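Local coordinates for coiled-coil and C2 domain-containing protein 1-like (Drosophila melanogaster, PDB 6EI6) that binds phosphatidylinositol monophosphates and regulates endosomal protein sorting through the ESCRT pathway, sustaining ESCRT-III activity probably by preventing untimely polymerisation of Shrub, at residues 192-197 with 212-217; 122-127 with 142-147. All blocks are in the same frame, centred on the assembly; numbering follows the deposited sequence.

Contact 1: 192-197 with 212-217; sequences GVKFEI and TVNVKL. With SO4 (sulfate ion), chain C.
Val193 and Phe195 pair with Val215 and Val213 as the hydrogen-bonded pairs of an antiparallel hairpin, the strand axes 4.5 Å apart and 164° between their directions. Four backbone bonds join them; Phe195 N reaches Val213 O at 2.7 Å and Val215 N reaches Val193 O at 3.0 Å. On the buried face Val193, Phe195, Val213 and Val215 line up; strand 225-233 packs on Val213 and Val215, strand 241-249 on Phe195 and Val215. With its CG anti to the carbonyl carbon (chi1 -62°), the Phe195 ring has Val213 O at its edge, in plane, while CE1 lies 4.1 Å from Val215 CG2. Val193 CG2 meets Leu217 CD2 at 3.7 Å, the two side chains crossing at an angle. On the other face Lys194 and Asn214 run side by side, Asn214 OD1 3.4 Å from Lys194 CB, a contact with aliphatic carbon. Thr212 CG2 touches Lys194 CG. At the Gly192 end, a sulfate probably carried over from crystallisation accepts bonds from Gly192 N to its O1 and Lys216 NZ to its O3, each 3.2 Å; His191 is a third donor, and Lys216 NZ also bonds Arg190 O. This hairpin, whose strand 208-216 is the edge of one C2-domain sheet, thus turns apolar carbon inward and polar groups outward, with an anion held by main-chain and side-chain N-H groups at one end.

Contact 2: 122-127 with 142-147; sequences IVVVRG and VRVEFP. With SO4 (sulfate ion), chain D.
Ile122 turns CG1 anti to its carbonyl carbon (chi1 -64°) and extends beyond it (chi2 161°), which carries CD1 to Val144 and Phe146 across the interior of the C2 sandwich. That methyl lies 3.8 Å from Val144 CG1 and equally 3.8 Å from Phe146 CD2, meeting the ring obliquely. Val124 and Val144 pass alongside one another, pointing opposite ways, Val124 CG2 to Val144 CG2 3.9 Å, whereas Val124 and Val142 meet tip to tip, Val124 CG1 4.0 Å from Val142 CG2. No hydrogen bond spans the contact: strands 122-127 and 142-145 belong to different sheets, their axes 9.6 Å apart, and the gap is bridged by aliphatic carbons and one aromatic carbon. Pro147 CD covers part of one face of the Phe146 ring, 3.7 Å above its plane. Farther along strand 119-128, Val125 and Arg126 form a classic beta bulge opposite Glu244. Arg143 leaves the backbone on the side away from strand 122-127, its chain extended from CG to NE. A sulfate, probably a crystallisation component, sets O1 at the guanidinium edge, in its plane, and O4 oblique to it; Arg143 NH1 gives O1 a weak bond of 3.5 Å, and Lys157 is another donor to the ion. An alanine here would probably cost the sulfate a weakly bound positive partner and remove the side-chain contacts with Tyr198 and Lys157. Cohesion between these two segments is therefore wholly apolar, and the charged Arg143 lies on the opposite side of its strand from the valines.

Contact 1 lies within one sheet of the C2 sandwich, and contact 2 joins that sheet to the other; their centres are 7 Å apart. Strands 192-199 and 140-145 are neighbours, with probable backbone bonds from Arg143 N to Glu196 O (2.8 Å) and from Glu145 N to Lys194 O (3.0 Å). Inside, Phe195 touches Ile122, Val142 and Val144, and Val193 touches Val144 and Phe146, so the two contacts share one apolar interior. The two sulfates occupy separate sites, one at the Gly192 end of contact 1, the other beside Arg143 of contact 2; neither establishes where the phosphoinositide headgroup binds.

Contact 1: 192-197 with 212-217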
loop_
_atom_site.group_PDB
_atom_site.type_symbol
_atom_site.label_atom_id
_atom_site.label_comp_id
_atom_site.label_asym_id
_atom_site.label_seq_id
_atom_site.Cartn_x
_atom_site.Cartn_y
_atom_site.Cartn_z
ATOM N N GLY A 192 -6.103 -4.018 -10.064
ATOM C CA GLY A 192 -5.005 -3.081 -10.018
ATOM C C GLY A 192 -5.193 -1.924 -10.977
ATOM O O GLY A 192 -6.196 -1.823 -11.688
ATOM N N VAL A 193 -4.200 -1.035 -10.967
ATOM C CA VAL A 193 -4.108 0.130 -11.838
ATOM C C VAL A 193 -3.044 -0.144 -12.895
ATOM O O VAL A 193 -1.941 -0.591 -12.559
ATOM C CB VAL A 193 -3.735 1.377 -11.021
ATOM C CG1 VAL A 193 -3.746 2.606 -11.889
ATOM C CG2 VAL A 193 -4.667 1.515 -9.834
ATOM N N LYS A 194 -3.356 0.149 -14.161
ATOM C CA LYS A 194 -2.469 -0.125 -15.287
ATOM C C LYS A 194 -1.793 1.164 -15.747
ATOM O O LYS A 194 -2.466 2.171 -15.976
ATOM C CB LYS A 194 -3.257 -0.765 -16.438
ATOM C CG LYS A 194 -2.413 -1.196 -17.673
ATOM C CD LYS A 194 -3.296 -1.519 -18.921
ATOM C CE LYS A 194 -3.718 -2.986 -18.981
ATOM N NZ LYS A 194 -4.800 -3.225 -19.982
ATOM N N PHE A 195 -0.465 1.137 -15.876
ATOM C CA PHE A 195 0.313 2.266 -16.381
ATOM C C PHE A 195 0.972 1.863 -17.692
ATOM O O PHE A 195 1.786 0.938 -17.713
ATOM C CB PHE A 195 1.391 2.698 -15.388
ATOM C CG PHE A 195 0.853 3.177 -14.089
ATOM C CD1 PHE A 195 0.525 2.274 -13.080
ATOM C CD2 PHE A 195 0.657 4.530 -13.869
ATOM C CE1 PHE A 195 0.002 2.710 -11.894
ATOM C CE2 PHE A 195 0.148 4.977 -12.671
ATOM C CZ PHE A 195 -0.183 4.060 -11.677
ATOM N N GLU A 196 0.665 2.572 -18.773
ATOM C CA GLU A 196 1.271 2.295 -20.075
ATOM C C GLU A 196 2.206 3.434 -20.454
ATOM O O GLU A 196 1.786 4.590 -20.499
ATOM C CB GLU A 196 0.199 2.072 -21.134
ATOM C CG GLU A 196 -0.535 0.783 -20.895
ATOM C CD GLU A 196 -1.724 0.606 -21.805
ATOM O OE1 GLU A 196 -2.001 1.533 -22.587
ATOM O OE2 GLU A 196 -2.387 -0.456 -21.739
ATOM N N ILE A 197 3.474 3.113 -20.690
ATOM C CA ILE A 197 4.486 4.119 -20.983
ATOM C C ILE A 197 4.683 4.178 -22.499
ATOM O O ILE A 197 4.994 3.167 -23.140
ATOM C CB ILE A 197 5.801 3.822 -20.253
ATOM C CG1 ILE A 197 5.591 3.881 -18.739
ATOM C CG2 ILE A 197 6.845 4.844 -20.639
ATOM C CD1 ILE A 197 5.223 2.539 -18.094
ATOM N N THR A 212 4.684 -1.671 -19.901
ATOM C CA THR A 212 3.526 -1.652 -19.024
ATOM C C THR A 212 3.936 -1.935 -17.574
ATOM O O THR A 212 4.898 -2.672 -17.308
ATOM C CB THR A 212 2.474 -2.661 -19.506
ATOM O OG1 THR A 212 2.030 -2.274 -20.814
ATOM C CG2 THR A 212 1.257 -2.661 -18.585
ATOM N N VAL A 213 3.207 -1.312 -16.641
ATOM C CA VAL A 213 3.339 -1.533 -15.205
ATOM C C VAL A 213 1.943 -1.733 -14.623
ATOM O O VAL A 213 1.053 -0.905 -14.848
ATOM C CB VAL A 213 4.034 -0.349 -14.514
ATOM C CG1 VAL A 213 3.892 -0.473 -13.025
ATOM C CG2 VAL A 213 5.503 -0.248 -14.929
ATOM N N ASN A 214 1.747 -2.818 -13.873
ATOM C CA ASN A 214 0.463 -3.111 -13.242
ATOM C C ASN A 214 0.638 -3.180 -11.731
ATOM O O ASN A 214 1.384 -4.027 -11.236
ATOM C CB ASN A 214 -0.122 -4.424 -13.761
ATOM C CG ASN A 214 -0.835 -4.245 -15.079
ATOM O OD1 ASN A 214 -1.870 -3.575 -15.140
ATOM N ND2 ASN A 214 -0.284 -4.829 -16.151
ATOM N N VAL A 215 -0.061 -2.314 -11.001
ATOM C CA VAL A 215 0.078 -2.214 -9.547
ATOM C C VAL A 215 -1.219 -2.654 -8.870
ATOM O O VAL A 215 -2.272 -2.030 -9.059
ATOM C CB VAL A 215 0.458 -0.790 -9.131
ATOM C CG1 VAL A 215 0.568 -0.703 -7.619
ATOM C CG2 VAL A 215 1.756 -0.395 -9.827
ATOM N N LYS A 216 -1.145 -3.734 -8.092
ATOM C CA LYS A 216 -2.308 -4.236 -7.364
ATOM C C LYS A 216 -2.749 -3.244 -6.288
ATOM O O LYS A 216 -1.923 -2.646 -5.590
ATOM C CB LYS A 216 -1.993 -5.584 -6.709
ATOM C CG LYS A 216 -1.748 -6.701 -7.678
ATOM C CD LYS A 216 -2.953 -6.877 -8.574
ATOM C CE LYS A 216 -3.255 -8.339 -8.764
ATOM N NZ LYS A 216 -4.496 -8.487 -9.569
ATOM N N LEU A 217 -4.060 -3.090 -6.133
ATOM C CA LEU A 217 -4.586 -2.131 -5.172
ATOM C C LEU A 217 -4.669 -2.679 -3.744
ATOM O O LEU A 217 -4.856 -1.894 -2.804
ATOM C CB LEU A 217 -5.970 -1.653 -5.638
ATOM C CG LEU A 217 -5.957 -0.635 -6.782
ATOM C CD1 LEU A 217 -7.348 -0.410 -7.342
ATOM C CD2 LEU A 217 -5.337 0.686 -6.319
HETATM S S SO4 C . -6.204 -6.553 -12.878
HETATM O O1 SO4 C . -7.036 -5.340 -12.781
HETATM O O2 SO4 C . -6.992 -7.754 -12.557
HETATM O O3 SO4 C . -5.069 -6.436 -11.944
HETATM O O4 SO4 C . -5.723 -6.679 -14.260
#

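Contact 2: 122-127 with 142-147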
loop_
_atom_site.group_PDB
_atom_site.type_symbol
_atom_site.label_atom_id
_atom_site.label_comp_id
_atom_site.label_asym_id
_atom_site.label_seq_id
_atom_site.Cartn_x
_atom_site.Cartn_y
_atom_site.Cartn_z
ATOM N N ILE A 122 -3.843 8.991 -7.756
ATOM C CA ILE A 122 -2.739 8.312 -8.436
ATOM C C ILE A 122 -1.690 9.353 -8.803
ATOM O O ILE A 122 -2.026 10.411 -9.347
ATOM C CB ILE A 122 -3.213 7.556 -9.686
ATOM C CG1 ILE A 122 -4.161 6.442 -9.276
ATOM C CG2 ILE A 122 -2.030 6.982 -10.445
ATOM C CD1 ILE A 122 -5.017 5.943 -10.401
ATOM N N VAL A 123 -0.429 9.062 -8.493
ATOM C CA VAL A 123 0.680 9.961 -8.777
ATOM C C VAL A 123 1.656 9.225 -9.678
ATOM O O VAL A 123 2.211 8.190 -9.283
ATOM C CB VAL A 123 1.388 10.424 -7.499
ATOM C CG1 VAL A 123 2.471 11.417 -7.843
ATOM C CG2 VAL A 123 0.382 11.026 -6.508
ATOM N N VAL A 124 1.854 9.743 -10.889
ATOM C CA VAL A 124 2.905 9.260 -11.775
ATOM C C VAL A 124 4.121 10.135 -11.497
ATOM O O VAL A 124 4.116 11.331 -11.790
ATOM C CB VAL A 124 2.480 9.310 -13.250
ATOM C CG1 VAL A 124 3.497 8.605 -14.137
ATOM C CG2 VAL A 124 1.109 8.670 -13.440
ATOM N N VAL A 125 5.162 9.547 -10.918
ATOM C CA VAL A 125 6.252 10.316 -10.335
ATOM C C VAL A 125 7.421 10.492 -11.300
ATOM O O VAL A 125 8.004 11.568 -11.381
ATOM C CB VAL A 125 6.713 9.676 -9.005
ATOM C CG1 VAL A 125 7.831 10.480 -8.398
ATOM C CG2 VAL A 125 5.549 9.567 -8.038
ATOM N N ARG A 126 7.843 9.436 -11.985
ATOM C CA ARG A 126 9.021 9.577 -12.834
ATOM C C ARG A 126 9.301 8.241 -13.495
ATOM O O ARG A 126 8.922 7.180 -12.986
ATOM C CB ARG A 126 10.280 10.051 -12.068
ATOM C CG ARG A 126 10.790 9.102 -10.999
ATOM C CD ARG A 126 12.028 9.624 -10.245
ATOM N NE ARG A 126 12.842 8.499 -9.770
ATOM C CZ ARG A 126 13.819 8.580 -8.863
ATOM N NH1 ARG A 126 14.133 9.746 -8.306
ATOM N NH2 ARG A 126 14.491 7.485 -8.512
ATOM N N GLY A 127 9.956 8.314 -14.651
ATOM C CA GLY A 127 10.564 7.162 -15.277
ATOM C C GLY A 127 12.055 7.186 -14.998
ATOM O O GLY A 127 12.647 8.236 -14.737
ATOM N N VAL A 142 2.504 8.797 -20.091
ATOM C CA VAL A 142 2.012 7.601 -19.411
ATOM C C VAL A 142 0.491 7.645 -19.385
ATOM O O VAL A 142 -0.094 8.656 -18.989
ATOM C CB VAL A 142 2.586 7.487 -17.982
ATOM C CG1 VAL A 142 2.216 6.156 -17.354
ATOM C CG2 VAL A 142 4.091 7.691 -17.980
ATOM N N ARG A 143 -0.143 6.562 -19.824
ATOM C CA ARG A 143 -1.579 6.380 -19.691
ATOM C C ARG A 143 -1.896 5.615 -18.416
ATOM O O ARG A 143 -1.206 4.650 -18.071
ATOM C CB ARG A 143 -2.146 5.598 -20.870
ATOM C CG ARG A 143 -1.936 6.230 -22.216
ATOM C CD ARG A 143 -2.819 5.543 -23.267
ATOM N NE ARG A 143 -2.723 6.202 -24.564
ATOM C CZ ARG A 143 -3.255 7.391 -24.849
ATOM N NH1 ARG A 143 -3.930 8.080 -23.925
ATOM N NH2 ARG A 143 -3.103 7.900 -26.069
ATOM N N VAL A 144 -2.962 6.029 -17.734
ATOM C CA VAL A 144 -3.386 5.436 -16.473
ATOM C C VAL A 144 -4.792 4.900 -16.657
ATOM O O VAL A 144 -5.669 5.610 -17.157
ATOM C CB VAL A 144 -3.348 6.453 -15.322
ATOM C CG1 VAL A 144 -3.862 5.796 -14.028
ATOM C CG2 VAL A 144 -1.932 7.032 -15.152
ATOM N N GLU A 145 -5.006 3.659 -16.254
ATOM C CA GLU A 145 -6.296 3.001 -16.379
ATOM C C GLU A 145 -6.679 2.437 -15.016
ATOM O O GLU A 145 -6.000 1.545 -14.499
ATOM C CB GLU A 145 -6.234 1.905 -17.438
ATOM C CG GLU A 145 -7.524 1.136 -17.612
ATOM C CD GLU A 145 -7.522 0.324 -18.872
ATOM O OE1 GLU A 145 -6.462 0.253 -19.526
ATOM O OE2 GLU A 145 -8.575 -0.250 -19.208
ATOM N N PHE A 146 -7.748 2.970 -14.429
ATOM C CA PHE A 146 -8.210 2.585 -13.097
ATOM C C PHE A 146 -9.583 1.931 -13.209
ATOM O O PHE A 146 -10.524 2.577 -13.698
ATOM C CB PHE A 146 -8.273 3.815 -12.174
ATOM C CG PHE A 146 -8.706 3.487 -10.779
ATOM C CD1 PHE A 146 -10.040 3.227 -10.488
ATOM C CD2 PHE A 146 -7.773 3.392 -9.763
ATOM C CE1 PHE A 146 -10.431 2.881 -9.213
ATOM C CE2 PHE A 146 -8.161 3.047 -8.481
ATOM C CZ PHE A 146 -9.490 2.794 -8.205
ATOM N N PRO A 147 -9.778 0.699 -12.742
ATOM C CA PRO A 147 -11.073 0.034 -12.955
ATOM C C PRO A 147 -12.192 0.691 -12.154
ATOM O O PRO A 147 -12.008 1.066 -10.994
ATOM C CB PRO A 147 -10.816 -1.408 -12.490
ATOM C CG PRO A 147 -9.707 -1.307 -11.520
ATOM C CD PRO A 147 -8.861 -0.108 -11.916
HETATM S S SO4 D . -6.451 10.210 -26.620
HETATM O O1 SO4 D . -5.405 10.672 -25.700
HETATM O O2 SO4 D . -7.521 9.552 -25.858
HETATM O O3 SO4 D . -7.003 11.354 -27.361
HETATM O O4 SO4 D . -5.868 9.259 -27.571
#